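Local coordinates for protein transcriptional regulator (Rhodococcus jostii, PDB 5CYV) that probably regulates transcription by binding DNA as a MarR-family dimer and carries p-coumaroyl-CoA as its bound ligand, at residues S67-V70 with G71-E75; E122-P125 with D126-N130. One frame throughout, in Å; residues are numbered along the deposited sequence.

Contact 1 of 2, residues S67-V70 with G71-E75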
loop_
_atom_site.group_PDB
_atom_site.type_symbol
_atom_site.label_atom_id
_atom_site.label_comp_id
_atom_site.label_asym_id
_atom_site.label_seq_id
_atom_site.Cartn_x
_atom_site.Cartn_y
_atom_site.Cartn_z
ATOM N N SER B 67 2.308 4.251 -19.809
ATOM C CA SER B 67 3.451 3.502 -20.337
ATOM C C SER B 67 3.743 2.286 -19.475
ATOM O O SER B 67 4.356 1.311 -19.939
ATOM C CB SER B 67 4.695 4.401 -20.377
ATOM O OG SER B 67 5.082 4.812 -19.080
ATOM N N GLN B 68 3.317 2.333 -18.224
ATOM C CA GLN B 68 3.618 1.220 -17.291
ATOM C C GLN B 68 2.630 0.086 -17.454
ATOM O O GLN B 68 2.825 -0.989 -16.945
ATOM C CB GLN B 68 3.661 1.710 -15.827
ATOM C CG GLN B 68 4.830 2.668 -15.628
ATOM C CD GLN B 68 5.433 2.684 -14.194
ATOM O OE1 GLN B 68 5.143 1.840 -13.350
ATOM N NE2 GLN B 68 6.264 3.691 -13.944
ATOM N N ILE B 69 1.563 0.319 -18.215
ATOM C CA ILE B 69 0.538 -0.692 -18.376
ATOM C C ILE B 69 0.833 -1.562 -19.605
ATOM O O ILE B 69 0.405 -2.736 -19.617
ATOM C CB ILE B 69 -0.899 0.004 -18.573
ATOM C CG1 ILE B 69 -1.241 0.868 -17.356
ATOM C CG2 ILE B 69 -2.054 -0.972 -18.851
ATOM C CD1 ILE B 69 -1.172 0.108 -16.058
ATOM N N VAL B 70 1.613 -1.038 -20.563
ATOM C CA VAL B 70 1.822 -1.754 -21.817
ATOM C C VAL B 70 2.385 -3.160 -21.584
ATOM O O VAL B 70 1.877 -4.131 -22.161
ATOM C CB VAL B 70 2.753 -0.968 -22.711
ATOM C CG1 VAL B 70 3.047 -1.740 -23.998
ATOM C CG2 VAL B 70 2.126 0.382 -23.026
ATOM N N GLY B 71 3.407 -3.270 -20.726
ATOM C CA GLY B 71 4.017 -4.571 -20.477
ATOM C C GLY B 71 3.158 -5.565 -19.733
ATOM O O GLY B 71 3.286 -6.772 -19.898
ATOM N N LEU B 72 2.255 -5.062 -18.878
ATOM C CA LEU B 72 1.289 -5.905 -18.214
ATOM C C LEU B 72 0.307 -6.499 -19.217
ATOM O O LEU B 72 0.000 -7.687 -19.148
ATOM C CB LEU B 72 0.484 -5.098 -17.199
ATOM C CG LEU B 72 1.331 -4.394 -16.149
ATOM C CD1 LEU B 72 0.489 -3.532 -15.317
ATOM C CD2 LEU B 72 2.013 -5.455 -15.224
ATOM N N VAL B 73 -0.159 -5.649 -20.136
ATOM C CA VAL B 73 -1.013 -6.145 -21.225
ATOM C C VAL B 73 -0.239 -7.124 -22.088
ATOM O O VAL B 73 -0.810 -8.181 -22.463
ATOM C CB VAL B 73 -1.601 -4.988 -22.046
ATOM C CG1 VAL B 73 -2.391 -5.528 -23.258
ATOM C CG2 VAL B 73 -2.480 -4.093 -21.108
ATOM N N ASP B 74 1.057 -6.862 -22.367
ATOM C CA ASP B 74 1.827 -7.814 -23.168
ATOM C C ASP B 74 1.865 -9.177 -22.476
ATOM O O ASP B 74 1.793 -10.221 -23.124
ATOM C CB ASP B 74 3.271 -7.320 -23.380
ATOM C CG ASP B 74 3.392 -6.100 -24.302
ATOM O OD1 ASP B 74 2.452 -5.753 -25.048
ATOM O OD2 ASP B 74 4.519 -5.501 -24.283
ATOM N N GLU B 75 2.081 -9.164 -21.157
ATOM C CA GLU B 75 2.142 -10.405 -20.395
ATOM C C GLU B 75 0.818 -11.164 -20.494
ATOM O O GLU B 75 0.803 -12.379 -20.740
ATOM C CB GLU B 75 2.508 -10.100 -18.934
ATOM C CG GLU B 75 2.451 -11.300 -18.050
ATOM C CD GLU B 75 2.881 -11.042 -16.611
ATOM O OE1 GLU B 75 2.693 -11.968 -15.804
ATOM O OE2 GLU B 75 3.346 -9.932 -16.262
HETATM O O HOH W 1 5.093 -1.251 -19.677
#
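With chi1 at -60°, I69 holds CG2 anti to its backbone N, while chi1 of 175° in V73 leaves CG2 beside its own N; the two methyls meet one turn apart, I69 CG2 to V73 CG2 at 3.9 Å. The other branch of I69 reaches L72, CD1 to CD1 at 4.1 Å, the two side chains crossing at a slant. L72 also lies against the backbone, its CB 3.4 Å from I69 O. Putting an alanine at L72 would probably leave I69 CD1 without its methyl partner and open a gap toward R38 and V42 of helix 37-47. V73 N gives I69 O a nearly straight bond of 3.0 Å (169°). V70 O takes D74 N at 2.9 Å. D74 runs alongside V70, and R84 ties the two together: it forms a salt bridge with D74 OD1 and a weak hydrogen bond to V70 O. A water accepts from G71 N (2.8 Å) and donates to S67 O, bridging the start of the turn. All this opens helix 70-78, which follows helix 55-62 as the second helix of the helix-turn-helix in the winged MarR fold, in this family the recognition helix and expected to read DNA.

Contact 2 of 2, residues E122-P125 with D126-N130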
loop_
_atom_site.group_PDB
_atom_site.type_symbol
_atom_site.label_atom_id
_atom_site.label_comp_id
_atom_site.label_asym_id
_atom_site.label_seq_id
_atom_site.Cartn_x
_atom_site.Cartn_y
_atom_site.Cartn_z
ATOM N N GLU B 122 -12.823 -9.313 7.184
ATOM C CA GLU B 122 -14.112 -9.932 7.487
ATOM C C GLU B 122 -14.645 -9.490 8.847
ATOM O O GLU B 122 -15.849 -9.286 9.005
ATOM C CB GLU B 122 -13.997 -11.454 7.415
ATOM C CG GLU B 122 -15.367 -12.178 7.530
ATOM C CD GLU B 122 -15.811 -12.410 8.958
ATOM O OE1 GLU B 122 -14.968 -12.281 9.876
ATOM O OE2 GLU B 122 -17.006 -12.758 9.164
ATOM N N GLY B 123 -13.763 -9.350 9.825
ATOM C CA GLY B 123 -14.203 -9.045 11.176
ATOM C C GLY B 123 -14.503 -7.590 11.464
ATOM O O GLY B 123 -14.885 -7.247 12.574
ATOM N N ILE B 124 -14.350 -6.741 10.475
ATOM C CA ILE B 124 -14.584 -5.308 10.731
ATOM C C ILE B 124 -16.071 -4.976 10.547
ATOM O O ILE B 124 -16.664 -5.410 9.580
ATOM C CB ILE B 124 -13.739 -4.445 9.783
ATOM C CG1 ILE B 124 -12.253 -4.815 9.861
ATOM C CG2 ILE B 124 -13.873 -2.933 10.150
ATOM C CD1 ILE B 124 -11.417 -4.103 8.794
ATOM N N PRO B 125 -16.646 -4.164 11.454
ATOM C CA PRO B 125 -18.068 -3.831 11.263
ATOM C C PRO B 125 -18.318 -3.175 9.903
ATOM O O PRO B 125 -17.490 -2.351 9.456
ATOM C CB PRO B 125 -18.350 -2.842 12.398
ATOM C CG PRO B 125 -17.358 -3.208 13.489
ATOM C CD PRO B 125 -16.092 -3.554 12.675
ATOM N N ASP B 126 -19.476 -3.483 9.294
ATOM C CA ASP B 126 -19.768 -3.018 7.939
ATOM C C ASP B 126 -19.744 -1.493 7.914
ATOM O O ASP B 126 -19.261 -0.906 6.949
ATOM C CB ASP B 126 -21.153 -3.471 7.440
ATOM C CG ASP B 126 -21.231 -4.956 7.164
ATOM O OD1 ASP B 126 -20.176 -5.569 6.886
ATOM O OD2 ASP B 126 -22.370 -5.488 7.235
ATOM N N THR B 127 -20.252 -0.856 8.956
ATOM C CA THR B 127 -20.303 0.598 8.914
ATOM C C THR B 127 -18.913 1.251 8.952
ATOM O O THR B 127 -18.654 2.340 8.403
ATOM C CB THR B 127 -21.201 1.119 10.059
ATOM O OG1 THR B 127 -21.567 2.463 9.764
ATOM C CG2 THR B 127 -20.521 1.056 11.439
ATOM N N VAL B 128 -17.979 0.573 9.608
ATOM C CA VAL B 128 -16.579 0.986 9.612
ATOM C C VAL B 128 -15.887 0.775 8.275
ATOM O O VAL B 128 -15.151 1.668 7.820
ATOM C CB VAL B 128 -15.843 0.255 10.751
ATOM C CG1 VAL B 128 -14.352 0.580 10.752
ATOM C CG2 VAL B 128 -16.418 0.710 12.068
ATOM N N VAL B 129 -16.100 -0.393 7.673
ATOM C CA VAL B 129 -15.583 -0.654 6.319
ATOM C C VAL B 129 -16.123 0.347 5.336
ATOM O O VAL B 129 -15.382 0.835 4.482
ATOM C CB VAL B 129 -15.968 -2.044 5.844
ATOM C CG1 VAL B 129 -15.457 -2.258 4.378
ATOM C CG2 VAL B 129 -15.317 -3.048 6.797
ATOM N N ASN B 130 -17.410 0.642 5.417
ATOM C CA ASN B 130 -18.011 1.507 4.448
ATOM C C ASN B 130 -17.370 2.882 4.548
ATOM O O ASN B 130 -17.154 3.576 3.543
ATOM C CB ASN B 130 -19.516 1.636 4.660
ATOM C CG ASN B 130 -20.286 0.360 4.277
ATOM O OD1 ASN B 130 -19.738 -0.493 3.569
ATOM N ND2 ASN B 130 -21.529 0.211 4.771
#
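I124 lies across V128 and V129 at about a right angle to each, and its contacts can be followed outward from the backbone. Its CB already touches, at 3.7 Å from V129 CG2. From there the chain forks. With chi1 at -54°, the CG2 methyl stands anti to the backbone N and drops between the two valines: I124 CG2 is 3.6 Å from V128 CG1 and 3.7 Å from V129 CG2. The other arm, CG1 to CD1, is stretched out (chi2 172°) and stays farther from both valines than CG2 does.

P125 follows at the N-cap. Having no hydroxyl or carboxylate, its side chain cannot accept a bond from the first amides of the helix, and its role there is apolar: P125 CB packs on V128 CG2 at 4.1 Å. The backbone carbonyl does the polar work. V129 N donates to P125 O at 3.0 Å, almost straight at 168°, while V128 N reaches the same oxygen through a weak, strongly bent bond. Methyl and methine groups also close round that oxygen, with V128 CB 3.3 Å and V129 CG2 3.5 Å from P125 O. One residue further on, N130 N bonds to D126 O, so the regular helical pattern continues. D126, in the first turn, puts a carboxylate near the positive end of the helix, where its charge would probably be favourable.

The 122-125 loop thus links the end of helix 100-121 to the start of helix 126-140, and the apolar side of the turn is taken up by the dimer partner: I124 packs on I139 of the second subunit and V128 on T135 of the second subunit. The two-stranded wing, 82-87 with 94-98, belongs to the part of the chain preceding both of these helices.

Overall arrangement
Contact 1 comes first along the chain and closes before contact 2 begins. Their centres are 34 Å apart, on opposite sides of the chain's centre, and their nearest atoms remain about 25 Å from each other. Both are helix starts, of 70-78 in the one case and 126-140 in the other, and no helix or strand is shared. Between them run the strands 82-87 and 94-98 and the long helix 100-121. Contact 1 belongs to the winged helix-turn-helix, the part that would meet DNA; contact 2 sits beside the second subunit, in the dimerisation region. The pair therefore marks two distant parts of one MarR fold.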